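Local coordinates for putative aspartate aminotransferase (Thermus thermophilus, PDB 1IUG), which probably catalyses pyridoxal 5'-phosphate-dependent transfer of amino groups between amino acids and 2-oxo acids, as other class-V aminotransferases do, at residues A[52-58]-A[192-198]; A[65-70]-A[213-217]; A[126-132]-A[157-163]. All coordinates share one frame; numbering follows the deposited sequence.

Contact 1 (A[52-58]-A[192-198])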
ATOM      1  N   GLU A  52       3.033 -16.836 -12.098  1.00 28.45           N
ATOM      2  CA  GLU A  52       1.992 -15.932 -11.615  1.00 27.87           C
ATOM      3  C   GLU A  52       2.556 -14.607 -11.125  1.00 26.44           C
ATOM      4  O   GLU A  52       3.676 -14.539 -10.625  1.00 27.74           O
ATOM      5  CB  GLU A  52       1.224 -16.577 -10.456  1.00 28.29           C
ATOM      6  CG  GLU A  52       0.589 -17.929 -10.754  1.00 30.54           C
ATOM      7  CD  GLU A  52      -0.620 -17.847 -11.674  1.00 33.82           C
ATOM      8  OE1 GLU A  52      -1.197 -16.752 -11.844  1.00 32.45           O
ATOM      9  OE2 GLU A  52      -1.004 -18.899 -12.225  1.00 38.14           O
ATOM     10  N   VAL A  53       1.770 -13.552 -11.284  1.00 25.11           N
ATOM     11  CA  VAL A  53       2.168 -12.234 -10.817  1.00 25.31           C
ATOM     12  C   VAL A  53       1.151 -11.816  -9.762  1.00 25.26           C
ATOM     13  O   VAL A  53      -0.060 -11.881  -9.992  1.00 25.49           O
ATOM     14  CB  VAL A  53       2.202 -11.187 -11.954  1.00 26.16           C
ATOM     15  CG1 VAL A  53       2.732  -9.858 -11.418  1.00 23.82           C
ATOM     16  CG2 VAL A  53       3.078 -11.679 -13.104  1.00 23.89           C
ATOM     17  N   LEU A  54       1.646 -11.470  -8.579  1.00 23.07           N
ATOM     18  CA  LEU A  54       0.781 -11.045  -7.486  1.00 22.87           C
ATOM     19  C   LEU A  54       0.806  -9.523  -7.328  1.00 23.56           C
ATOM     20  O   LEU A  54       1.867  -8.898  -7.407  1.00 23.07           O
ATOM     21  CB  LEU A  54       1.208 -11.724  -6.183  1.00 21.22           C
ATOM     22  CG  LEU A  54       1.086 -13.252  -6.178  1.00 22.47           C
ATOM     23  CD1 LEU A  54       1.659 -13.825  -4.896  1.00 23.06           C
ATOM     24  CD2 LEU A  54      -0.370 -13.658  -6.351  1.00 20.58           C
ATOM     25  N   ILE A  55      -0.378  -8.940  -7.155  1.00 21.96           N
ATOM     26  CA  ILE A  55      -0.527  -7.502  -6.972  1.00 21.90           C
ATOM     27  C   ILE A  55      -0.654  -7.198  -5.481  1.00 23.82           C
ATOM     28  O   ILE A  55      -1.577  -7.677  -4.816  1.00 23.95           O
ATOM     29  CB  ILE A  55      -1.780  -6.975  -7.690  1.00 21.99           C
ATOM     30  CG1 ILE A  55      -1.701  -7.300  -9.186  1.00 19.78           C
ATOM     31  CG2 ILE A  55      -1.940  -5.475  -7.448  1.00 16.43           C
ATOM     32  CD1 ILE A  55      -2.885  -6.805  -9.981  1.00 19.59           C
ATOM     33  N   LEU A  56       0.285  -6.413  -4.961  1.00 23.73           N
ATOM     34  CA  LEU A  56       0.290  -6.046  -3.546  1.00 23.17           C
ATOM     35  C   LEU A  56       0.050  -4.556  -3.379  1.00 22.76           C
ATOM     36  O   LEU A  56       0.544  -3.744  -4.164  1.00 22.91           O
ATOM     37  CB  LEU A  56       1.633  -6.407  -2.907  1.00 22.63           C
ATOM     38  CG  LEU A  56       2.145  -7.845  -3.054  1.00 25.13           C
ATOM     39  CD1 LEU A  56       3.468  -7.968  -2.328  1.00 26.09           C
ATOM     40  CD2 LEU A  56       1.146  -8.848  -2.506  1.00 22.37           C
ATOM     41  N   THR A  57      -0.715  -4.199  -2.357  1.00 22.96           N
ATOM     42  CA  THR A  57      -1.002  -2.802  -2.088  1.00 22.15           C
ATOM     43  C   THR A  57       0.087  -2.266  -1.165  1.00 22.96           C
ATOM     44  O   THR A  57       0.141  -2.598   0.020  1.00 23.41           O
ATOM     45  CB  THR A  57      -2.413  -2.632  -1.487  1.00 23.03           C
ATOM     46  OG1 THR A  57      -3.381  -3.063  -2.454  1.00 22.04           O
ATOM     47  CG2 THR A  57      -2.687  -1.171  -1.134  1.00 19.06           C
ATOM     48  N   GLY A  58       0.992  -1.495  -1.753  1.00 23.57           N
ATOM     49  CA  GLY A  58       2.111  -0.920  -1.026  1.00 24.53           C
ATOM     50  C   GLY A  58       3.166  -0.494  -2.032  1.00 24.47           C
ATOM     51  O   GLY A  58       2.956  -0.636  -3.235  1.00 25.41           O
ATOM     52  N   GLY A 192       1.823   3.163  -5.071  1.00 19.85           N
ATOM     53  CA  GLY A 192       0.767   2.488  -4.340  1.00 19.70           C
ATOM     54  C   GLY A 192       0.644   0.992  -4.569  1.00 21.48           C
ATOM     55  O   GLY A 192      -0.031   0.306  -3.804  1.00 21.16           O
ATOM     56  N   LEU A 193       1.259   0.489  -5.635  1.00 21.41           N
ATOM     57  CA  LEU A 193       1.221  -0.939  -5.933  1.00 21.92           C
ATOM     58  C   LEU A 193       2.621  -1.517  -6.097  1.00 22.55           C
ATOM     59  O   LEU A 193       3.542  -0.836  -6.551  1.00 23.32           O
ATOM     60  CB  LEU A 193       0.421  -1.220  -7.212  1.00 20.04           C
ATOM     61  CG  LEU A 193      -1.068  -0.879  -7.267  1.00 22.03           C
ATOM     62  CD1 LEU A 193      -1.619  -1.276  -8.632  1.00 20.20           C
ATOM     63  CD2 LEU A 193      -1.822  -1.605  -6.154  1.00 22.08           C
ATOM     64  N   GLY A 194       2.769  -2.769  -5.676  1.00 22.56           N
ATOM     65  CA  GLY A 194       4.023  -3.488  -5.806  1.00 21.40           C
ATOM     66  C   GLY A 194       3.659  -4.823  -6.435  1.00 22.21           C
ATOM     67  O   GLY A 194       2.546  -5.317  -6.226  1.00 24.07           O
ATOM     68  N   PHE A 195       4.552  -5.388  -7.242  1.00 20.83           N
ATOM     69  CA  PHE A 195       4.268  -6.669  -7.885  1.00 21.25           C
ATOM     70  C   PHE A 195       5.354  -7.713  -7.641  1.00 21.15           C
ATOM     71  O   PHE A 195       6.548  -7.417  -7.687  1.00 21.27           O
ATOM     72  CB  PHE A 195       4.089  -6.492  -9.398  1.00 21.15           C
ATOM     73  CG  PHE A 195       3.230  -5.326  -9.775  1.00 23.49           C
ATOM     74  CD1 PHE A 195       3.810  -4.130 -10.187  1.00 23.82           C
ATOM     75  CD2 PHE A 195       1.845  -5.408  -9.688  1.00 24.56           C
ATOM     76  CE1 PHE A 195       3.023  -3.034 -10.504  1.00 25.17           C
ATOM     77  CE2 PHE A 195       1.049  -4.313 -10.005  1.00 24.35           C
ATOM     78  CZ  PHE A 195       1.637  -3.125 -10.411  1.00 25.60           C
ATOM     79  N   VAL A 196       4.920  -8.934  -7.361  1.00 21.08           N
ATOM     80  CA  VAL A 196       5.830 -10.047  -7.151  1.00 22.69           C
ATOM     81  C   VAL A 196       5.503 -11.077  -8.225  1.00 22.78           C
ATOM     82  O   VAL A 196       4.395 -11.627  -8.264  1.00 20.32           O
ATOM     83  CB  VAL A 196       5.666 -10.707  -5.761  1.00 23.54           C
ATOM     84  CG1 VAL A 196       6.645 -11.871  -5.627  1.00 24.15           C
ATOM     85  CG2 VAL A 196       5.917  -9.697  -4.658  1.00 23.30           C
ATOM     86  N   ALA A 197       6.442 -11.253  -9.148  1.00 23.44           N
ATOM     87  CA  ALA A 197       6.288 -12.215 -10.229  1.00 24.82           C
ATOM     88  C   ALA A 197       7.047 -13.474  -9.834  1.00 24.35           C
ATOM     89  O   ALA A 197       8.217 -13.409  -9.466  1.00 24.07           O
ATOM     90  CB  ALA A 197       6.833 -11.644 -11.534  1.00 21.99           C
ATOM     91  N   LEU A 198       6.359 -14.611  -9.899  1.00 24.95           N
ATOM     92  CA  LEU A 198       6.936 -15.900  -9.542  1.00 25.93           C
ATOM     93  C   LEU A 198       6.866 -16.884 -10.706  1.00 26.40           C
ATOM     94  O   LEU A 198       5.789 -17.151 -11.242  1.00 26.46           O
ATOM     95  CB  LEU A 198       6.186 -16.493  -8.342  1.00 27.13           C
ATOM     96  CG  LEU A 198       6.146 -15.666  -7.052  1.00 28.14           C
ATOM     97  CD1 LEU A 198       5.023 -16.144  -6.161  1.00 29.94           C
ATOM     98  CD2 LEU A 198       7.487 -15.736  -6.338  1.00 28.25           C
TER

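Contact 2 (A[65-70]-A[213-217])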
ATOM      1  N   GLU A  65      10.503  -7.196  -0.079  1.00 23.68           N
ATOM      2  CA  GLU A  65      10.470  -7.903   1.197  1.00 24.03           C
ATOM      3  C   GLU A  65       9.653  -9.185   1.108  1.00 24.33           C
ATOM      4  O   GLU A  65      10.046 -10.210   1.662  1.00 25.15           O
ATOM      5  CB  GLU A  65       9.890  -7.009   2.300  1.00 23.98           C
ATOM      6  CG  GLU A  65       9.807  -7.700   3.666  1.00 24.28           C
ATOM      7  CD  GLU A  65       9.423  -6.760   4.796  1.00 23.71           C
ATOM      8  OE1 GLU A  65       9.655  -5.541   4.677  1.00 25.48           O
ATOM      9  OE2 GLU A  65       8.900  -7.245   5.815  1.00 24.94           O
ATOM     10  N   ALA A  66       8.518  -9.124   0.415  1.00 23.00           N
ATOM     11  CA  ALA A  66       7.648 -10.287   0.265  1.00 23.58           C
ATOM     12  C   ALA A  66       8.328 -11.391  -0.537  1.00 24.64           C
ATOM     13  O   ALA A  66       8.141 -12.576  -0.256  1.00 25.18           O
ATOM     14  CB  ALA A  66       6.346  -9.889  -0.395  1.00 23.87           C
ATOM     15  N   LEU A  67       9.097 -10.991  -1.546  1.00 25.47           N
ATOM     16  CA  LEU A  67       9.819 -11.932  -2.395  1.00 25.46           C
ATOM     17  C   LEU A  67      10.829 -12.701  -1.551  1.00 26.15           C
ATOM     18  O   LEU A  67      10.861 -13.932  -1.582  1.00 26.30           O
ATOM     19  CB  LEU A  67      10.542 -11.179  -3.520  1.00 22.68           C
ATOM     20  CG  LEU A  67      11.338 -11.944  -4.591  1.00 24.92           C
ATOM     21  CD1 LEU A  67      11.487 -11.054  -5.809  1.00 23.86           C
ATOM     22  CD2 LEU A  67      12.720 -12.381  -4.088  1.00 22.97           C
ATOM     23  N   VAL A  68      11.637 -11.960  -0.793  1.00 27.37           N
ATOM     24  CA  VAL A  68      12.675 -12.534   0.061  1.00 29.26           C
ATOM     25  C   VAL A  68      12.122 -13.439   1.162  1.00 29.43           C
ATOM     26  O   VAL A  68      12.592 -14.565   1.339  1.00 28.22           O
ATOM     27  CB  VAL A  68      13.551 -11.415   0.686  1.00 29.63           C
ATOM     28  CG1 VAL A  68      14.557 -11.999   1.678  1.00 29.95           C
ATOM     29  CG2 VAL A  68      14.279 -10.653  -0.409  1.00 27.57           C
ATOM     30  N   LYS A  69      11.117 -12.940   1.880  1.00 29.17           N
ATOM     31  CA  LYS A  69      10.468 -13.664   2.976  1.00 29.41           C
ATOM     32  C   LYS A  69       9.814 -14.977   2.547  1.00 28.71           C
ATOM     33  O   LYS A  69       9.869 -15.969   3.267  1.00 27.98           O
ATOM     34  CB  LYS A  69       9.359 -12.805   3.601  1.00 32.20           C
ATOM     35  CG  LYS A  69       9.784 -11.652   4.497  1.00 34.42           C
ATOM     36  CD  LYS A  69      10.579 -12.128   5.681  1.00 38.15           C
ATOM     37  CE  LYS A  69      10.985 -10.987   6.601  1.00 42.26           C
ATOM     38  NZ  LYS A  69      10.503  -9.659   6.145  1.00 45.12           N
ATOM     39  N   ASN A  70       9.152 -14.959   1.398  1.00 26.77           N
ATOM     40  CA  ASN A  70       8.439 -16.132   0.919  1.00 27.56           C
ATOM     41  C   ASN A  70       9.215 -17.166   0.114  1.00 27.93           C
ATOM     42  O   ASN A  70       8.652 -18.191  -0.267  1.00 26.54           O
ATOM     43  CB  ASN A  70       7.187 -15.696   0.154  1.00 27.23           C
ATOM     44  CG  ASN A  70       6.139 -15.076   1.059  1.00 26.69           C
ATOM     45  OD1 ASN A  70       5.166 -15.726   1.429  1.00 25.99           O
ATOM     46  ND2 ASN A  70       6.337 -13.815   1.422  1.00 27.22           N
ATOM     47  N   LEU A 213       1.993  -9.882   4.148  1.00 25.76           N
ATOM     48  CA  LEU A 213       2.702 -10.253   2.931  1.00 26.22           C
ATOM     49  C   LEU A 213       2.929 -11.755   2.694  1.00 26.46           C
ATOM     50  O   LEU A 213       3.874 -12.166   2.015  1.00 26.25           O
ATOM     51  CB  LEU A 213       3.989  -9.424   2.796  1.00 27.04           C
ATOM     52  CG  LEU A 213       5.340  -9.757   3.432  1.00 31.27           C
ATOM     53  CD1 LEU A 213       6.095  -8.442   3.640  1.00 27.78           C
ATOM     54  CD2 LEU A 213       5.194 -10.501   4.741  1.00 31.12           C
ATOM     55  N   ASP A 214       2.038 -12.567   3.254  1.00 26.45           N
ATOM     56  CA  ASP A 214       2.063 -14.020   3.080  1.00 27.42           C
ATOM     57  C   ASP A 214       1.582 -14.225   1.632  1.00 26.81           C
ATOM     58  O   ASP A 214       0.428 -13.943   1.310  1.00 25.62           O
ATOM     59  CB  ASP A 214       1.075 -14.654   4.074  1.00 29.36           C
ATOM     60  CG  ASP A 214       0.975 -16.177   3.957  1.00 31.90           C
ATOM     61  OD1 ASP A 214       1.046 -16.740   2.844  1.00 31.98           O
ATOM     62  OD2 ASP A 214       0.775 -16.818   5.006  1.00 34.79           O
ATOM     63  N   LEU A 215       2.473 -14.689   0.764  1.00 26.95           N
ATOM     64  CA  LEU A 215       2.130 -14.901  -0.638  1.00 28.27           C
ATOM     65  C   LEU A 215       1.233 -16.107  -0.904  1.00 28.67           C
ATOM     66  O   LEU A 215       0.535 -16.145  -1.917  1.00 29.45           O
ATOM     67  CB  LEU A 215       3.396 -14.945  -1.499  1.00 27.96           C
ATOM     68  CG  LEU A 215       3.872 -13.602  -2.085  1.00 31.02           C
ATOM     69  CD1 LEU A 215       3.611 -12.440  -1.143  1.00 31.96           C
ATOM     70  CD2 LEU A 215       5.338 -13.684  -2.457  1.00 29.47           C
ATOM     71  N   ALA A 216       1.221 -17.066   0.020  1.00 30.31           N
ATOM     72  CA  ALA A 216       0.380 -18.254  -0.124  1.00 29.58           C
ATOM     73  C   ALA A 216      -1.100 -17.891  -0.150  1.00 29.16           C
ATOM     74  O   ALA A 216      -1.829 -18.358  -1.031  1.00 28.01           O
ATOM     75  CB  ALA A 216       0.655 -19.260   0.981  1.00 31.59           C
ATOM     76  N   ARG A 217      -1.585 -17.092   0.801  1.00 31.28           N
ATOM     77  CA  ARG A 217      -2.998 -16.776   0.673  1.00 33.79           C
ATOM     78  C   ARG A 217      -3.385 -15.668  -0.294  1.00 31.53           C
ATOM     79  O   ARG A 217      -4.543 -15.558  -0.680  1.00 32.92           O
ATOM     80  CB  ARG A 217      -3.846 -16.907   1.961  1.00 38.77           C
ATOM     81  CG  ARG A 217      -4.587 -15.704   2.582  1.00 38.93           C
ATOM     82  CD  ARG A 217      -3.755 -14.573   3.100  1.00 39.75           C
ATOM     83  NE  ARG A 217      -3.965 -14.563   4.554  1.00 37.80           N
ATOM     84  CZ  ARG A 217      -3.011 -14.421   5.471  1.00 37.95           C
ATOM     85  NH1 ARG A 217      -1.749 -14.242   5.115  1.00 39.75           N
ATOM     86  NH2 ARG A 217      -3.302 -14.577   6.751  1.00 39.52           N
TER

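Contact 3 (A[126-132]-A[157-163])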
ATOM      1  N   LEU A 126      20.448 -12.429  -4.963  1.00 27.01           N
ATOM      2  CA  LEU A 126      19.513 -11.321  -5.120  1.00 27.14           C
ATOM      3  C   LEU A 126      20.198 -10.260  -5.952  1.00 26.01           C
ATOM      4  O   LEU A 126      21.299  -9.813  -5.620  1.00 27.42           O
ATOM      5  CB  LEU A 126      19.099 -10.758  -3.759  1.00 27.19           C
ATOM      6  CG  LEU A 126      18.360 -11.714  -2.823  1.00 29.57           C
ATOM      7  CD1 LEU A 126      18.076 -11.010  -1.495  1.00 26.88           C
ATOM      8  CD2 LEU A 126      17.068 -12.198  -3.477  1.00 28.65           C
ATOM      9  N   LEU A 127      19.554  -9.864  -7.042  1.00 25.90           N
ATOM     10  CA  LEU A 127      20.125  -8.872  -7.941  1.00 26.44           C
ATOM     11  C   LEU A 127      19.179  -7.729  -8.270  1.00 25.34           C
ATOM     12  O   LEU A 127      17.964  -7.904  -8.303  1.00 23.58           O
ATOM     13  CB  LEU A 127      20.535  -9.545  -9.255  1.00 27.04           C
ATOM     14  CG  LEU A 127      21.616 -10.626  -9.235  1.00 27.76           C
ATOM     15  CD1 LEU A 127      21.562 -11.419 -10.539  1.00 28.38           C
ATOM     16  CD2 LEU A 127      22.987  -9.998  -9.029  1.00 24.34           C
ATOM     17  N   VAL A 128      19.756  -6.556  -8.503  1.00 25.73           N
ATOM     18  CA  VAL A 128      18.990  -5.382  -8.896  1.00 25.71           C
ATOM     19  C   VAL A 128      19.301  -5.199 -10.383  1.00 25.39           C
ATOM     20  O   VAL A 128      20.447  -4.944 -10.763  1.00 25.61           O
ATOM     21  CB  VAL A 128      19.392  -4.125  -8.087  1.00 24.42           C
ATOM     22  CG1 VAL A 128      18.693  -2.895  -8.641  1.00 22.72           C
ATOM     23  CG2 VAL A 128      19.002  -4.306  -6.631  1.00 21.31           C
ATOM     24  N   HIS A 129      18.285  -5.403 -11.216  1.00 23.83           N
ATOM     25  CA  HIS A 129      18.426  -5.297 -12.664  1.00 24.14           C
ATOM     26  C   HIS A 129      18.865  -3.894 -13.088  1.00 23.85           C
ATOM     27  O   HIS A 129      19.896  -3.721 -13.742  1.00 23.65           O
ATOM     28  CB  HIS A 129      17.111  -5.683 -13.343  1.00 23.36           C
ATOM     29  CG  HIS A 129      17.249  -5.974 -14.804  1.00 24.33           C
ATOM     30  ND1 HIS A 129      18.463  -5.941 -15.457  1.00 25.33           N
ATOM     31  CD2 HIS A 129      16.328  -6.311 -15.736  1.00 23.49           C
ATOM     32  CE1 HIS A 129      18.282  -6.243 -16.729  1.00 24.99           C
ATOM     33  NE2 HIS A 129      16.996  -6.471 -16.924  1.00 25.89           N
ATOM     34  N   SER A 130      18.077  -2.897 -12.703  1.00 22.81           N
ATOM     35  CA  SER A 130      18.379  -1.510 -13.013  1.00 23.05           C
ATOM     36  C   SER A 130      18.577  -0.763 -11.693  1.00 23.50           C
ATOM     37  O   SER A 130      17.621  -0.545 -10.943  1.00 24.21           O
ATOM     38  CB  SER A 130      17.239  -0.897 -13.827  1.00 21.61           C
ATOM     39  OG  SER A 130      17.430   0.494 -14.003  1.00 24.89           O
ATOM     40  N   GLU A 131      19.834  -0.457 -11.378  1.00 24.77           N
ATOM     41  CA  GLU A 131      20.179   0.256 -10.150  1.00 25.42           C
ATOM     42  C   GLU A 131      19.935   1.739 -10.407  1.00 26.21           C
ATOM     43  O   GLU A 131      20.825   2.474 -10.849  1.00 26.96           O
ATOM     44  CB  GLU A 131      21.643  -0.024  -9.768  1.00 24.57           C
ATOM     45  CG  GLU A 131      22.128   0.669  -8.492  1.00 27.01           C
ATOM     46  CD  GLU A 131      21.229   0.418  -7.287  1.00 26.89           C
ATOM     47  OE1 GLU A 131      21.340  -0.657  -6.660  1.00 28.01           O
ATOM     48  OE2 GLU A 131      20.414   1.306  -6.958  1.00 27.29           O
ATOM     49  N   THR A 132      18.707   2.164 -10.134  1.00 25.42           N
ATOM     50  CA  THR A 132      18.272   3.539 -10.360  1.00 23.81           C
ATOM     51  C   THR A 132      19.144   4.636  -9.747  1.00 24.43           C
ATOM     52  O   THR A 132      19.274   5.725 -10.323  1.00 24.79           O
ATOM     53  CB  THR A 132      16.822   3.727  -9.891  1.00 23.34           C
ATOM     54  OG1 THR A 132      16.067   2.553 -10.222  1.00 19.88           O
ATOM     55  CG2 THR A 132      16.197   4.924 -10.587  1.00 21.01           C
ATOM     56  N   GLY A 157      16.492 -14.104  -7.279  1.00 26.71           N
ATOM     57  CA  GLY A 157      15.445 -13.106  -7.136  1.00 25.55           C
ATOM     58  C   GLY A 157      15.940 -11.787  -7.703  1.00 27.06           C
ATOM     59  O   GLY A 157      17.105 -11.431  -7.506  1.00 25.34           O
ATOM     60  N   ALA A 158      15.073 -11.051  -8.396  1.00 25.01           N
ATOM     61  CA  ALA A 158      15.499  -9.788  -8.988  1.00 25.47           C
ATOM     62  C   ALA A 158      14.593  -8.584  -8.755  1.00 25.16           C
ATOM     63  O   ALA A 158      13.373  -8.707  -8.657  1.00 25.96           O
ATOM     64  CB  ALA A 158      15.726  -9.969 -10.475  1.00 24.67           C
ATOM     65  N   ASP A 159      15.227  -7.423  -8.641  1.00 24.63           N
ATOM     66  CA  ASP A 159      14.533  -6.156  -8.471  1.00 23.43           C
ATOM     67  C   ASP A 159      14.450  -5.610  -9.893  1.00 22.64           C
ATOM     68  O   ASP A 159      15.466  -5.229 -10.471  1.00 21.37           O
ATOM     69  CB  ASP A 159      15.359  -5.213  -7.580  1.00 23.48           C
ATOM     70  CG  ASP A 159      14.772  -3.790  -7.484  1.00 25.23           C
ATOM     71  OD1 ASP A 159      14.060  -3.331  -8.402  1.00 25.94           O
ATOM     72  OD2 ASP A 159      15.057  -3.106  -6.484  1.00 25.50           O
ATOM     73  N   MET A 160      13.247  -5.619 -10.462  1.00 22.47           N
ATOM     74  CA  MET A 160      13.023  -5.115 -11.815  1.00 22.63           C
ATOM     75  C   MET A 160      12.116  -3.884 -11.770  1.00 23.31           C
ATOM     76  O   MET A 160      11.362  -3.617 -12.714  1.00 22.21           O
ATOM     77  CB  MET A 160      12.381  -6.198 -12.689  1.00 23.00           C
ATOM     78  CG  MET A 160      13.286  -7.378 -13.035  1.00 22.35           C
ATOM     79  SD  MET A 160      12.387  -8.599 -14.027  1.00 26.05           S
ATOM     80  CE  MET A 160      13.625  -9.821 -14.296  1.00 22.31           C
ATOM     81  N   VAL A 161      12.209  -3.124 -10.677  1.00 22.57           N
ATOM     82  CA  VAL A 161      11.382  -1.936 -10.502  1.00 22.25           C
ATOM     83  C   VAL A 161      11.559  -0.903 -11.601  1.00 22.89           C
ATOM     84  O   VAL A 161      10.570  -0.311 -12.039  1.00 24.21           O
ATOM     85  CB  VAL A 161      11.551  -1.292  -9.105  1.00 20.54           C
ATOM     86  CG1 VAL A 161      10.712  -0.033  -9.008  1.00 22.09           C
ATOM     87  CG2 VAL A 161      11.108  -2.270  -8.019  1.00 18.73           C
ATOM     88  N   THR A 162      12.798  -0.672 -12.042  1.00 23.04           N
ATOM     89  CA  THR A 162      13.029   0.287 -13.127  1.00 22.25           C
ATOM     90  C   THR A 162      13.482  -0.352 -14.439  1.00 22.27           C
ATOM     91  O   THR A 162      14.140   0.295 -15.253  1.00 23.23           O
ATOM     92  CB  THR A 162      13.989   1.446 -12.745  1.00 21.68           C
ATOM     93  OG1 THR A 162      15.228   0.927 -12.263  1.00 21.29           O
ATOM     94  CG2 THR A 162      13.357   2.343 -11.700  1.00 22.58           C
ATOM     95  N   SER A 163      13.180  -1.637 -14.615  1.00 22.78           N
ATOM     96  CA  SER A 163      13.506  -2.328 -15.859  1.00 23.46           C
ATOM     97  C   SER A 163      12.205  -2.775 -16.541  1.00 24.01           C
ATOM     98  O   SER A 163      12.132  -2.828 -17.771  1.00 25.55           O
ATOM     99  CB  SER A 163      14.452  -3.512 -15.630  1.00 22.90           C
ATOM    100  OG  SER A 163      13.891  -4.494 -14.780  1.00 25.37           O
TER
HETATM  101  O   HOH W   1      15.436  -2.292 -11.250  1.00 27.37           O

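Contact 1 (A[52-58]-A[192-198])
Ile55 and Phe195 lie side by side and point the same way, with Ile55 CG1 4.1 Å from Phe195 CD2. The methylene reaches the ring at its edge, near the ring plane, and not over a face. With chi1 at -58°, Ile55 CG1 stands beside the backbone N while CG2 lies anti to it; this turns the second branch to Leu193, whose CD2 is 4.1 Å from Ile55 CG2. Cutting Ile55 back to alanine is likely to leave the ring edge of Phe195 and the CD2 methyl of Leu193 without their shared partner, opening a gap between them. Further along this face, Val53 CG2 meets Ala197 CB at 4.1 Å. On the reverse face Leu56 lies with its CB against the carbonyl O of Gly194, and Leu56 CD1 touches Val196 CG2 at 3.8 Å.

The backbone ladder sets these pairs. Its Leu54 N to Val196 O bond, at 2.8 Å, is almost straight (176° at the hydrogen). The last rung is poorer: Gly58 N reaches Gly192 O at 2.9 Å, but from above the carbonyl plane and with only 132° at the hydrogen.

Farther out, helices 30-47 and 233-246 cover the face of Val53 and Phe195, while Leu54 and Val196 pack on helix 215-222. Arg40 forms a salt bridge with Glu52, and Thr57 OG1 is bonded to Ala232 N. Strand 193-198 runs antiparallel to both its neighbours, and 52-57 is an outermost strand within the chain, features characteristic of the seven-stranded large-domain sheet of fold-type I pyridoxal-phosphate enzymes.

Contact 2 (A[65-70]-A[213-217])
Asn70 clamps the backbone on both sides of Asp214 with the two ends of its amide. Asn70 OD1 accepts from Leu215 N at 3.0 Å; the bond is fairly straight at the hydrogen (165°), although the donor stands above the carbonyl plane of the amide. Asn70 ND2 donates to Leu213 O, also at 3.0 Å, and to Ala66 O at 2.8 Å, one turn back in its own helix. With chi1 at -69°, CG sits beside the Asn70 backbone N, and the three bonds together fix how the amide is rotated.

Around this polar grip the packing is close. Leu215 crosses Asn70 obliquely, its CD2 3.8 Å from Asn70 CB, and its other methyl, CD1, meets Ala66 CB at the same separation. Leu213 lays its CG against Ala66, 4.0 Å from Ala66 CB. The Leu213 and Glu65 side chains cross at about a right angle, with Leu213 CD1 3.7 Å from Glu65 OE2. That carboxylate is occupied twice over: Glu65 OE2 pairs with Lys69 NZ at 2.9 Å, and OE1 accepts from Tyr212 N of the second subunit.

The side beyond Asp214 is looser. Asp214, Ala216 and Arg217 are partly exposed and add almost nothing to the interface; the Arg217 guanidinium interacts instead with the Tyr211 ring as a cation-pi pair. The side chain of Asp214 sets out away from helix 60-71, and its OD1 accepts weakly from Ala216 N and Arg217 N. Asp214 is thus the N-cap of helix 215-222, and the bonds of Asn70 to the residues flanking it tie this capped start to helix 60-71.

Contact 3 (A[126-132]-A[157-163])
Asp159 and Val128 sit as neighbours on adjacent strands, their side chains side by side and pointing the same way. At its root, Asp159 CB touches Val128 CG2 at 3.9 Å. Asp159 CG follows at 4.2 Å from Val128 CG1, set there by a chi1 of 173° that carries it opposite the backbone N. The carboxylate then divides. Asp159 OD1 accepts a hydrogen bond from Val161 N at 2.9 Å, closing an Asx turn as the chain leaves the strand. OD2 passes Val128 CG2 and comes close to N1 of the pyridoxal-phosphate ring on modified Lys185, a placement consistent with the aspartate that faces the pyridine nitrogen in fold-type I enzymes.

Strands 126-128 and 157-159 run parallel, the axes of these short segments 22° apart, and helix 140-150 lies between them in sequence: a beta-alpha-beta crossover of the large-domain sheet. Leu127 N donates to Gly157 O, Asp159 N to Leu127 O, and His129 N to Asp159 O. Leu127 packs on the crossover helix, whereas Asp159 shares its face with helices 60-71 and 85-96.

Beyond the parallel pairing the hydroxyls take over. Thr162 OG1, placed between its backbone N and carbonyl carbon (chi1 55°), is hydrogen-bonded to Ser130 OG at 2.8 Å and to Thr132 OG1 at 2.7 Å. Thr132 OG1 is also bonded to O3 of the cofactor, so Thr162 acts as second shell to it, and Ser130 OG continues to Ser281. A water accepts from Ser130 N and Thr162 N, bridging Ser130 on the short strand 130-131 to the loop at Thr162. Ser163 OG approaches the His129 ring obliquely, 3.2 Å from His129 CD2.

Followed from the N terminus, the chain lays down strand 52-57 and goes straight into helix 60-71, so the first halves of contacts 1 and 2 come in succession. Contact 3 closes first, when strand 155-159 returns beside 124-128; its loop is nested inside those of both other contacts. Strand 193-198 then closes contact 1, and the start of helix 215-222 closes contact 2, so these two loops cross. Contacts 1 and 3 belong to the same sheet without touching, their centres about 15 Å apart. Helix 60-71 spans them: Ala66 packs on Leu56 of contact 1, while Val68 meets Leu126 of contact 3. Leu215 adds packing against Leu54 and Val196.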